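Diguanylate cyclase/phosphodiesterase (PDB 3MTK) is probably involved in cyclic di-GMP turnover, the fragment crystallised here being the GGDEF (diguanylate cyclase-like) domain of a longer protein that also has PAS and EAL domains. Local coordinates at residues 20-23 and 24-28; 2-5 and 6-10; 49-53 and 54-58; 102-105 and 106-110. All blocks are in the same frame, centred on the assembly; numbering follows the deposited sequence.

All four interactions are local, each joining side chains along a helix or round a turn of a GGDEF domain, an alpha/beta fold built on a mixed central sheet. Interactions 1 and 2 alone touch: their centres lie about 16 Å apart, and Ser20 OG of helix 18-30 probably hydrogen-bonds to Phe8 O at the end of helix 3-8. Interactions 3 and 4 stand apart from each other, about 11 Å between nearest atoms. Interactions 1 and 3, with centres about 33 Å apart, lie on opposite sides of the chain's centre, as do 1 and 4. In interaction 3, Asn51 touches Phe85, in the hairpin turn that corresponds to the GGDEF signature of active relatives.

Interaction 1: residues 20-23 and 24-28; sequences SLIR and WLNLK
Within helix 18-30 of the GGDEF domain, Ser20, Leu21, Ile22 and Arg23 meet the residues of the following turn, Trp24 to Leu27, through backbone bonds and side chains one or four positions apart. Trp24 N, Asn26 N and Leu27 N make the regular helical bonds, to Ser20 O at 3.1 Å, Ile22 O at 2.9 Å and Arg23 O at 3.1 Å. Among them Leu25 N makes weak, bent bonds to both Leu21 O and Ile22 O.

The Trp24 indole folds back along the helix, its CE3 atom 3.3 Å from Ser20 O and its CZ3 atom 3.9 Å from Ser20 CB. Arg23 bends at its third torsion (chi3 -43°), which brings the guanidinium over the six-membered ring, but Arg23 CZ stays 5.9 Å from the Trp24 ring centroid. The same arginine also has a cation-pi contact with Phe8, and Ser20 OG is bonded to Phe8 O, so the preceding helix 3-8 meets this one here.

On the sheet-facing side, Leu21 CG approaches Leu25 CD1 to 3.8 Å, the two side chains crossing at a slant. Both leucines pack against Ile91 of strand 87-93 and Met141 of helix 137-154. At the more exposed margin, the amide of Asn26 runs alongside Ile22, Asn26 ND2 being 3.8 Å from Ile22 CG2.

The chemistry is thus amphipathic: aliphatic branches fasten the helix to the core, while the long cation-pi attraction between Arg23 and Trp24 is at most weak and can contribute little beside the main-chain bonds.

Interaction 2: residues 2-5 and 6-10; sequences KLEF and LAFYD
Phe5 and Tyr9 carry the aromatic part of this contact. Tyr9 CB sits over one face of the Phe5 ring, 4.1 Å from its centroid in a CH-pi contact, displaced toward the rim. The two rings are tilted by 27° but slid apart, so they hardly overlap, and the Tyr9 ring instead turns its edge to Phe5 CA, which lies 3.7 Å from Tyr9 CD2. The Phe5 ring reaches Tyr9 because chi1 (172°) sets CG opposite the main-chain nitrogen. An alanine at Phe5 is likely to leave Tyr9 CB without its CH-pi partner and to open a gap beside it.

A second packing pair is Glu4 with Phe8: the aliphatic CG of Glu4 meets the ring edge in its plane, 3.6 Å from Phe8 CD2, whereas the carboxylate plane stands steeply to the ring.

Glu4, Phe5 and Phe8 lie on the short helix 3-8 at the start of the construct; Tyr9 is the first residue to leave helical angles. Among backbone bonds, Phe8 N donates to Glu4 O at 2.9 Å, and Tyr9 N reaches Phe5 O, also at 2.9 Å. Ala7 N makes weak bonds to both Leu3 O and Glu4 O. Beyond the helix, Asp10 OD1 accepts from Thr13 N.

Interaction 3: residues 49-53 and 54-58; sequences KLNVT and YGYDL
Asn51 lays its amide flat on Tyr56: the two planes are only 15° apart, and Asn51 CG lies 3.5 Å above the Tyr56 ring plane, offset toward the rim. Asn51 CB extends the contact inward, 4.0 Å from the ring centroid as a CH-pi donor. Although the groups stack, the side chains cross at about a right angle. At the amide end, ND2 of Asn51 closes to 3.4 Å from Tyr56 CA.

Tyr54 is held differently, from a face and from an edge. Thr53 CG2 stands over the centre of one face, 4.1 Å from the Tyr54 ring centroid, while Leu50 CG lies in the ring plane, 3.9 Å from Tyr54 CD2. The threonine torsion (chi1 -55°) puts OG1 beside the backbone N, where it bonds to Lys49 O at 2.9 Å, and leaves the methyl to face the ring. Lys49 O also accepts from Thr53 N, the two donors reaching it from opposite faces. Replacing Tyr54 by a serine would probably strip Thr53 CG2 and Leu50 CG of their common partner and open a gap beside the helix end.

Near the end of helix 47-54 a nearly straight bond runs from Tyr54 N to Leu50 O, 2.8 Å, followed by a weak one from Gly55 N to Asn51 O, 2.9 Å. Gly55, with a positive phi of 90°, breaks the helix and serves as N-cap position for helix 56-74; a side chain there would jam against the preceding carbonyl. Leu50 packs on Val59 and Leu62 of that next helix of the GGDEF domain.

This glycine-broken junction between helices 47-54 and 56-74 therefore combines amide-pi and CH-pi packing with few directional bonds.

Interaction 4: residues 102-105 and 106-110; sequences ERML and SQLLL
Arg103 O takes the largest share of donors in this contact, from Ser106 and Gln107. Gln107 N gives the regular helical bond at 3.1 Å, Gln107 NE2 adds a weak one at 3.0 Å, and Ser106 OG comes to 2.5 Å, so short that its exact length is doubtful. The serine hydroxyl is turned back to this carbonyl because OG lies between the backbone N and the carbonyl carbon (chi1 71°). The Gln107 side chain lies beside that of Arg103, while the guanidinium finds its own partner in a salt bridge to Asp99. Glu102 OE2 is hydrogen-bonded to Tyr159 OH.

Other carbonyls are satisfied within the chain: Glu102 O receives Ser106 N at 2.7 Å, Met104 O receives Leu108 N at 2.7 Å, and Leu105 O receives Leu109 N at 2.8 Å. Past the helical bonds, Arg69 of helix 56-74 donates through NH1 to the carbonyls of Gln107 and Leu110.

Apolar packing lies on another side: selenomethionine Met104 CG is 3.8 Å from Leu108 CD1, and both residues press on Leu42 of the central sheet. This is the C-terminal part of the amphipathic helix 97-108, packed on the sheet of the GGDEF alpha/beta fold.

Interaction 1: residues 20-23 and 24-28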
loop_
_atom_site.group_PDB
_atom_site.type_symbol
_atom_site.label_atom_id
_atom_site.label_comp_id
_atom_site.label_asym_id
_atom_site.label_seq_id
_atom_site.Cartn_x
_atom_site.Cartn_y
_atom_site.Cartn_z
ATOM N N SER A 20 -4.874 -12.490 3.006
ATOM C CA SER A 20 -6.175 -11.855 3.049
ATOM C C SER A 20 -6.370 -11.034 1.786
ATOM O O SER A 20 -7.471 -10.977 1.247
ATOM C CB SER A 20 -6.284 -10.969 4.284
ATOM O OG SER A 20 -6.015 -11.728 5.453
ATOM N N LEU A 21 -5.299 -10.406 1.308
ATOM C CA LEU A 21 -5.377 -9.615 0.083
ATOM C C LEU A 21 -5.794 -10.525 -1.064
ATOM O O LEU A 21 -6.604 -10.145 -1.911
ATOM C CB LEU A 21 -4.019 -8.985 -0.264
ATOM C CG LEU A 21 -3.915 -8.359 -1.665
ATOM C CD1 LEU A 21 -4.967 -7.270 -1.805
ATOM C CD2 LEU A 21 -2.528 -7.776 -1.899
ATOM N N ILE A 22 -5.229 -11.727 -1.092
ATOM C CA ILE A 22 -5.539 -12.675 -2.147
ATOM C C ILE A 22 -7.007 -13.142 -2.135
ATOM O O ILE A 22 -7.669 -13.134 -3.177
ATOM C CB ILE A 22 -4.587 -13.870 -2.070
ATOM C CG1 ILE A 22 -3.182 -13.406 -2.473
ATOM C CG2 ILE A 22 -5.088 -15.003 -2.962
ATOM C CD1 ILE A 22 -2.117 -14.491 -2.412
ATOM N N ARG A 23 -7.514 -13.542 -0.971
ATOM C CA ARG A 23 -8.910 -13.968 -0.883
ATOM C C ARG A 23 -9.789 -12.846 -1.421
ATOM O O ARG A 23 -10.560 -13.045 -2.355
ATOM C CB ARG A 23 -9.334 -14.251 0.563
ATOM C CG ARG A 23 -8.888 -15.582 1.139
ATOM C CD ARG A 23 -9.702 -15.911 2.398
ATOM N NE ARG A 23 -9.852 -14.737 3.251
ATOM C CZ ARG A 23 -10.577 -14.696 4.364
ATOM N NH1 ARG A 23 -11.231 -15.775 4.770
ATOM N NH2 ARG A 23 -10.643 -13.572 5.070
ATOM N N TRP A 24 -9.666 -11.663 -0.826
ATOM C CA TRP A 24 -10.470 -10.536 -1.257
ATOM C C TRP A 24 -10.273 -10.193 -2.723
ATOM O O TRP A 24 -11.170 -9.640 -3.344
ATOM C CB TRP A 24 -10.210 -9.310 -0.377
ATOM C CG TRP A 24 -11.097 -9.265 0.850
ATOM C CD1 TRP A 24 -12.463 -9.403 0.886
ATOM C CD2 TRP A 24 -10.687 -9.032 2.203
ATOM N NE1 TRP A 24 -12.922 -9.268 2.174
ATOM C CE2 TRP A 24 -11.855 -9.038 3.004
ATOM C CE3 TRP A 24 -9.447 -8.816 2.819
ATOM C CZ2 TRP A 24 -11.816 -8.834 4.390
ATOM C CZ3 TRP A 24 -9.406 -8.611 4.202
ATOM C CH2 TRP A 24 -10.587 -8.622 4.970
ATOM N N LEU A 25 -9.116 -10.526 -3.285
ATOM C CA LEU A 25 -8.878 -10.251 -4.702
ATOM C C LEU A 25 -9.700 -11.202 -5.568
ATOM O O LEU A 25 -10.379 -10.771 -6.497
ATOM C CB LEU A 25 -7.396 -10.393 -5.049
ATOM C CG LEU A 25 -6.553 -9.115 -4.902
ATOM C CD1 LEU A 25 -5.086 -9.422 -5.169
ATOM C CD2 LEU A 25 -7.059 -8.057 -5.872
ATOM N N ASN A 26 -9.631 -12.495 -5.266
ATOM C CA ASN A 26 -10.389 -13.486 -6.024
ATOM C C ASN A 26 -11.872 -13.144 -5.977
ATOM O O ASN A 26 -12.591 -13.308 -6.961
ATOM C CB ASN A 26 -10.187 -14.887 -5.450
ATOM C CG ASN A 26 -8.751 -15.343 -5.532
ATOM O OD1 ASN A 26 -8.023 -14.966 -6.452
ATOM N ND2 ASN A 26 -8.336 -16.171 -4.578
ATOM N N LEU A 27 -12.323 -12.666 -4.826
ATOM C CA LEU A 27 -13.718 -12.302 -4.663
ATOM C C LEU A 27 -14.048 -11.165 -5.620
ATOM O O LEU A 27 -14.912 -11.294 -6.490
ATOM C CB LEU A 27 -13.978 -11.840 -3.232
ATOM C CG LEU A 27 -15.432 -11.938 -2.776
ATOM C CD1 LEU A 27 -15.665 -13.334 -2.197
ATOM C CD2 LEU A 27 -15.732 -10.871 -1.733
ATOM N N LYS A 28 -13.337 -10.054 -5.446
ATOM C CA LYS A 28 -13.523 -8.855 -6.254
ATOM C C LYS A 28 -13.540 -9.091 -7.754
ATOM O O LYS A 28 -14.311 -8.462 -8.470
ATOM C CB LYS A 28 -12.437 -7.823 -5.919
ATOM C CG LYS A 28 -12.635 -7.086 -4.601
ATOM C CD LYS A 28 -13.724 -6.022 -4.725
ATOM C CE LYS A 28 -13.827 -5.155 -3.467
ATOM N NZ LYS A 28 -14.783 -4.010 -3.628
#

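Interaction 2: residues 2-5 and 6-10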
loop_
_atom_site.group_PDB
_atom_site.type_symbol
_atom_site.label_atom_id
_atom_site.label_comp_id
_atom_site.label_asym_id
_atom_site.label_seq_id
_atom_site.Cartn_x
_atom_site.Cartn_y
_atom_site.Cartn_z
ATOM N N LYS A 2 -3.847 -16.772 18.165
ATOM C CA LYS A 2 -4.750 -17.597 17.317
ATOM C C LYS A 2 -4.022 -18.023 16.040
ATOM O O LYS A 2 -2.996 -17.446 15.667
ATOM C CB LYS A 2 -6.006 -16.797 16.953
ATOM C CG LYS A 2 -7.301 -17.605 16.949
ATOM C CD LYS A 2 -7.236 -18.785 16.000
ATOM C CE LYS A 2 -8.511 -19.598 16.037
ATOM N NZ LYS A 2 -9.683 -18.817 15.546
ATOM N N LEU A 3 -4.568 -19.036 15.374
ATOM C CA LEU A 3 -4.005 -19.569 14.143
ATOM C C LEU A 3 -4.579 -18.829 12.934
ATOM O O LEU A 3 -3.976 -18.801 11.855
ATOM C CB LEU A 3 -4.334 -21.061 14.034
ATOM C CG LEU A 3 -3.631 -21.897 12.966
ATOM C CD1 LEU A 3 -2.173 -22.064 13.338
ATOM C CD2 LEU A 3 -4.296 -23.255 12.864
ATOM N N GLU A 4 -5.746 -18.223 13.120
ATOM C CA GLU A 4 -6.394 -17.512 12.030
ATOM C C GLU A 4 -5.799 -16.122 11.835
ATOM O O GLU A 4 -5.681 -15.644 10.710
ATOM C CB GLU A 4 -7.900 -17.415 12.293
ATOM C CG GLU A 4 -8.712 -17.096 11.044
ATOM C CD GLU A 4 -10.213 -17.247 11.254
ATOM O OE1 GLU A 4 -10.658 -18.367 11.598
ATOM O OE2 GLU A 4 -10.945 -16.246 11.066
ATOM N N PHE A 5 -5.422 -15.488 12.942
ATOM C CA PHE A 5 -4.835 -14.152 12.926
ATOM C C PHE A 5 -3.416 -14.230 12.389
ATOM O O PHE A 5 -2.924 -13.306 11.744
ATOM C CB PHE A 5 -4.834 -13.582 14.348
ATOM C CG PHE A 5 -4.076 -12.286 14.497
ATOM C CD1 PHE A 5 -2.690 -12.282 14.635
ATOM C CD2 PHE A 5 -4.754 -11.067 14.547
ATOM C CE1 PHE A 5 -1.993 -11.086 14.826
ATOM C CE2 PHE A 5 -4.065 -9.862 14.738
ATOM C CZ PHE A 5 -2.683 -9.874 14.879
ATOM N N LEU A 6 -2.771 -15.354 12.661
ATOM C CA LEU A 6 -1.408 -15.601 12.231
ATOM C C LEU A 6 -1.415 -15.890 10.731
ATOM O O LEU A 6 -0.450 -15.621 10.018
ATOM C CB LEU A 6 -0.867 -16.805 13.000
ATOM C CG LEU A 6 0.587 -16.893 13.455
ATOM C CD1 LEU A 6 1.039 -15.617 14.157
ATOM C CD2 LEU A 6 0.688 -18.083 14.403
ATOM N N ALA A 7 -2.526 -16.419 10.249
ATOM C CA ALA A 7 -2.633 -16.757 8.848
ATOM C C ALA A 7 -3.141 -15.617 7.971
ATOM O O ALA A 7 -2.823 -15.552 6.781
ATOM C CB ALA A 7 -3.540 -17.964 8.695
ATOM N N PHE A 8 -3.910 -14.706 8.555
ATOM C CA PHE A 8 -4.491 -13.633 7.763
ATOM C C PHE A 8 -4.135 -12.196 8.079
ATOM O O PHE A 8 -4.358 -11.323 7.254
ATOM C CB PHE A 8 -6.006 -13.778 7.788
ATOM C CG PHE A 8 -6.480 -15.068 7.208
ATOM C CD1 PHE A 8 -6.294 -15.339 5.855
ATOM C CD2 PHE A 8 -7.088 -16.031 8.017
ATOM C CE1 PHE A 8 -6.705 -16.552 5.313
ATOM C CE2 PHE A 8 -7.504 -17.246 7.486
ATOM C CZ PHE A 8 -7.314 -17.508 6.133
ATOM N N TYR A 9 -3.588 -11.942 9.258
ATOM C CA TYR A 9 -3.252 -10.574 9.623
ATOM C C TYR A 9 -1.778 -10.352 9.943
ATOM O O TYR A 9 -1.017 -11.299 10.163
ATOM C CB TYR A 9 -4.111 -10.143 10.809
ATOM C CG TYR A 9 -5.587 -10.247 10.529
ATOM C CD1 TYR A 9 -6.286 -9.189 9.953
ATOM C CD2 TYR A 9 -6.278 -11.419 10.806
ATOM C CE1 TYR A 9 -7.645 -9.301 9.663
ATOM C CE2 TYR A 9 -7.629 -11.541 10.519
ATOM C CZ TYR A 9 -8.308 -10.482 9.950
ATOM O OH TYR A 9 -9.650 -10.618 9.679
ATOM N N ASP A 10 -1.395 -9.081 9.974
ATOM C CA ASP A 10 -0.027 -8.705 10.257
ATOM C C ASP A 10 0.158 -8.412 11.743
ATOM O O ASP A 10 -0.512 -7.556 12.316
ATOM C CB ASP A 10 0.361 -7.493 9.407
ATOM C CG ASP A 10 1.798 -7.070 9.620
ATOM O OD1 ASP A 10 2.042 -6.142 10.413
ATOM O OD2 ASP A 10 2.692 -7.683 8.999
#

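Interaction 3: residues 49-53 and 54-58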
loop_
_atom_site.group_PDB
_atom_site.type_symbol
_atom_site.label_atom_id
_atom_site.label_comp_id
_atom_site.label_asym_id
_atom_site.label_seq_id
_atom_site.Cartn_x
_atom_site.Cartn_y
_atom_site.Cartn_z
ATOM N N LYS A 49 17.704 1.834 6.104
ATOM C CA LYS A 49 18.585 2.881 6.593
ATOM C C LYS A 49 18.008 3.448 7.877
ATOM O O LYS A 49 18.744 3.902 8.748
ATOM C CB LYS A 49 18.718 3.998 5.558
ATOM C CG LYS A 49 19.906 3.856 4.620
ATOM C CD LYS A 49 19.847 2.569 3.827
ATOM C CE LYS A 49 20.950 2.519 2.777
ATOM N NZ LYS A 49 20.887 1.262 1.981
ATOM N N LEU A 50 16.683 3.419 7.988
ATOM C CA LEU A 50 16.008 3.936 9.167
ATOM C C LEU A 50 16.176 3.010 10.360
ATOM O O LEU A 50 16.304 3.474 11.492
ATOM C CB LEU A 50 14.519 4.154 8.873
ATOM C CG LEU A 50 14.056 5.613 8.779
ATOM C CD1 LEU A 50 15.076 6.444 8.004
ATOM C CD2 LEU A 50 12.693 5.661 8.110
ATOM N N ASN A 51 16.171 1.703 10.122
ATOM C CA ASN A 51 16.346 0.773 11.226
ATOM C C ASN A 51 17.711 1.034 11.818
ATOM O O ASN A 51 17.902 0.982 13.027
ATOM C CB ASN A 51 16.222 -0.666 10.736
ATOM C CG ASN A 51 14.786 -1.156 10.776
ATOM O OD1 ASN A 51 14.349 -1.944 9.933
ATOM N ND2 ASN A 51 14.045 -0.686 11.771
ATOM N N VAL A 52 18.650 1.356 10.941
ATOM C CA VAL A 52 20.011 1.651 11.341
ATOM C C VAL A 52 20.092 2.994 12.076
ATOM O O VAL A 52 20.727 3.095 13.123
ATOM C CB VAL A 52 20.932 1.674 10.102
ATOM C CG1 VAL A 52 22.295 2.265 10.452
ATOM C CG2 VAL A 52 21.086 0.255 9.559
ATOM N N THR A 53 19.432 4.013 11.534
ATOM C CA THR A 53 19.455 5.343 12.134
ATOM C C THR A 53 18.668 5.513 13.427
ATOM O O THR A 53 19.145 6.169 14.352
ATOM C CB THR A 53 18.933 6.404 11.163
ATOM O OG1 THR A 53 19.681 6.355 9.943
ATOM C CG2 THR A 53 19.069 7.787 11.778
ATOM N N TYR A 54 17.473 4.938 13.506
ATOM C CA TYR A 54 16.651 5.101 14.701
ATOM C C TYR A 54 16.449 3.854 15.560
ATOM O O TYR A 54 15.871 3.941 16.647
ATOM C CB TYR A 54 15.264 5.623 14.311
ATOM C CG TYR A 54 15.237 6.976 13.643
ATOM C CD1 TYR A 54 15.465 8.148 14.372
ATOM C CD2 TYR A 54 14.961 7.093 12.282
ATOM C CE1 TYR A 54 15.415 9.399 13.756
ATOM C CE2 TYR A 54 14.911 8.338 11.660
ATOM C CZ TYR A 54 15.140 9.484 12.401
ATOM O OH TYR A 54 15.103 10.710 11.777
ATOM N N GLY A 55 16.900 2.700 15.084
ATOM C CA GLY A 55 16.698 1.469 15.833
ATOM C C GLY A 55 15.384 0.809 15.427
ATOM O O GLY A 55 14.435 1.483 15.027
ATOM N N TYR A 56 15.320 -0.514 15.532
ATOM C CA TYR A 56 14.122 -1.256 15.150
ATOM C C TYR A 56 12.841 -0.933 15.903
ATOM O O TYR A 56 11.762 -0.946 15.309
ATOM C CB TYR A 56 14.371 -2.761 15.247
ATOM C CG TYR A 56 15.380 -3.262 14.246
ATOM C CD1 TYR A 56 16.741 -3.054 14.440
ATOM C CD2 TYR A 56 14.970 -3.905 13.082
ATOM C CE1 TYR A 56 17.669 -3.472 13.502
ATOM C CE2 TYR A 56 15.896 -4.326 12.132
ATOM C CZ TYR A 56 17.242 -4.108 12.352
ATOM O OH TYR A 56 18.168 -4.541 11.434
ATOM N N ASP A 57 12.925 -0.655 17.197
ATOM C CA ASP A 57 11.697 -0.359 17.917
ATOM C C ASP A 57 11.038 0.913 17.436
ATOM O O ASP A 57 9.823 0.964 17.244
ATOM C CB ASP A 57 11.943 -0.296 19.418
ATOM C CG ASP A 57 12.094 -1.674 20.033
ATOM O OD1 ASP A 57 11.306 -2.575 19.669
ATOM O OD2 ASP A 57 12.992 -1.853 20.880
ATOM N N LEU A 58 11.840 1.941 17.229
ATOM C CA LEU A 58 11.311 3.201 16.756
ATOM C C LEU A 58 10.618 2.971 15.402
ATOM O O LEU A 58 9.474 3.389 15.195
ATOM C CB LEU A 58 12.459 4.205 16.608
ATOM C CG LEU A 58 12.140 5.693 16.429
ATOM C CD1 LEU A 58 11.400 5.913 15.113
ATOM C CD2 LEU A 58 11.319 6.178 17.611
#

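Interaction 4: residues 102-105 and 106-110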
loop_
_atom_site.group_PDB
_atom_site.type_symbol
_atom_site.label_atom_id
_atom_site.label_comp_id
_atom_site.label_asym_id
_atom_site.label_seq_id
_atom_site.Cartn_x
_atom_site.Cartn_y
_atom_site.Cartn_z
ATOM N N GLU A 102 -2.490 10.809 -5.230
ATOM C CA GLU A 102 -1.760 12.016 -4.868
ATOM C C GLU A 102 -2.212 12.575 -3.523
ATOM O O GLU A 102 -1.390 12.970 -2.692
ATOM C CB GLU A 102 -1.936 13.071 -5.957
ATOM C CG GLU A 102 -1.822 12.500 -7.352
ATOM C CD GLU A 102 -1.723 13.570 -8.406
ATOM O OE1 GLU A 102 -2.504 14.542 -8.332
ATOM O OE2 GLU A 102 -0.866 13.437 -9.311
ATOM N N ARG A 103 -3.521 12.603 -3.311
ATOM C CA ARG A 103 -4.059 13.107 -2.064
ATOM C C ARG A 103 -3.362 12.353 -0.949
ATOM O O ARG A 103 -2.731 12.948 -0.069
ATOM C CB ARG A 103 -5.564 12.849 -1.991
ATOM C CG ARG A 103 -6.276 13.598 -0.869
ATOM C CD ARG A 103 -7.704 13.106 -0.729
ATOM N NE ARG A 103 -8.365 13.065 -2.027
ATOM C CZ ARG A 103 -9.231 12.126 -2.390
ATOM N NH1 ARG A 103 -9.542 11.153 -1.546
ATOM N NH2 ARG A 103 -9.764 12.146 -3.606
HETATM N N MSE A 104 -3.460 11.029 -1.008
HETATM C CA MSE A 104 -2.850 10.176 -0.003
HETATM C C MSE A 104 -1.333 10.311 0.086
HETATM O O MSE A 104 -0.766 10.293 1.179
HETATM C CB MSE A 104 -3.192 8.719 -0.269
HETATM C CG MSE A 104 -2.392 7.791 0.613
HETATM SE SE MSE A 104 -2.745 5.946 0.302
HETATM C CE MSE A 104 -2.021 5.776 -1.490
ATOM N N LEU A 105 -0.675 10.419 -1.062
ATOM C CA LEU A 105 0.775 10.547 -1.077
ATOM C C LEU A 105 1.183 11.854 -0.403
ATOM O O LEU A 105 2.091 11.868 0.422
ATOM C CB LEU A 105 1.298 10.515 -2.517
ATOM C CG LEU A 105 2.813 10.393 -2.714
ATOM C CD1 LEU A 105 3.295 9.020 -2.241
ATOM C CD2 LEU A 105 3.143 10.586 -4.185
ATOM N N SER A 106 0.505 12.946 -0.752
ATOM C CA SER A 106 0.796 14.249 -0.164
ATOM C C SER A 106 0.683 14.162 1.353
ATOM O O SER A 106 1.464 14.777 2.082
ATOM C CB SER A 106 -0.180 15.303 -0.677
ATOM O OG SER A 106 -1.473 15.089 -0.145
ATOM N N GLN A 107 -0.288 13.390 1.820
ATOM C CA GLN A 107 -0.492 13.209 3.248
ATOM C C GLN A 107 0.541 12.265 3.868
ATOM O O GLN A 107 1.036 12.503 4.982
ATOM C CB GLN A 107 -1.906 12.690 3.494
ATOM C CG GLN A 107 -2.958 13.691 3.031
ATOM C CD GLN A 107 -4.362 13.135 3.087
ATOM O OE1 GLN A 107 -4.876 12.817 4.162
ATOM N NE2 GLN A 107 -4.993 13.009 1.924
ATOM N N LEU A 108 0.868 11.190 3.155
ATOM C CA LEU A 108 1.859 10.242 3.652
ATOM C C LEU A 108 3.208 10.935 3.783
ATOM O O LEU A 108 4.016 10.595 4.640
ATOM C CB LEU A 108 1.981 9.050 2.707
ATOM C CG LEU A 108 0.922 7.959 2.881
ATOM C CD1 LEU A 108 1.096 6.907 1.787
ATOM C CD2 LEU A 108 1.053 7.334 4.271
ATOM N N LEU A 109 3.431 11.920 2.923
ATOM C CA LEU A 109 4.665 12.683 2.905
ATOM C C LEU A 109 4.771 13.591 4.117
ATOM O O LEU A 109 5.838 14.136 4.391
ATOM C CB LEU A 109 4.731 13.503 1.620
ATOM C CG LEU A 109 5.655 13.013 0.505
ATOM C CD1 LEU A 109 5.904 11.522 0.610
ATOM C CD2 LEU A 109 5.047 13.384 -0.824
ATOM N N LEU A 110 3.662 13.754 4.835
ATOM C CA LEU A 110 3.627 14.597 6.031
ATOM C C LEU A 110 4.396 13.920 7.168
ATOM O O LEU A 110 4.344 12.701 7.323
ATOM C CB LEU A 110 2.173 14.867 6.459
ATOM C CG LEU A 110 1.569 16.224 6.087
ATOM C CD1 LEU A 110 1.823 16.539 4.638
ATOM C CD2 LEU A 110 0.095 16.213 6.378
#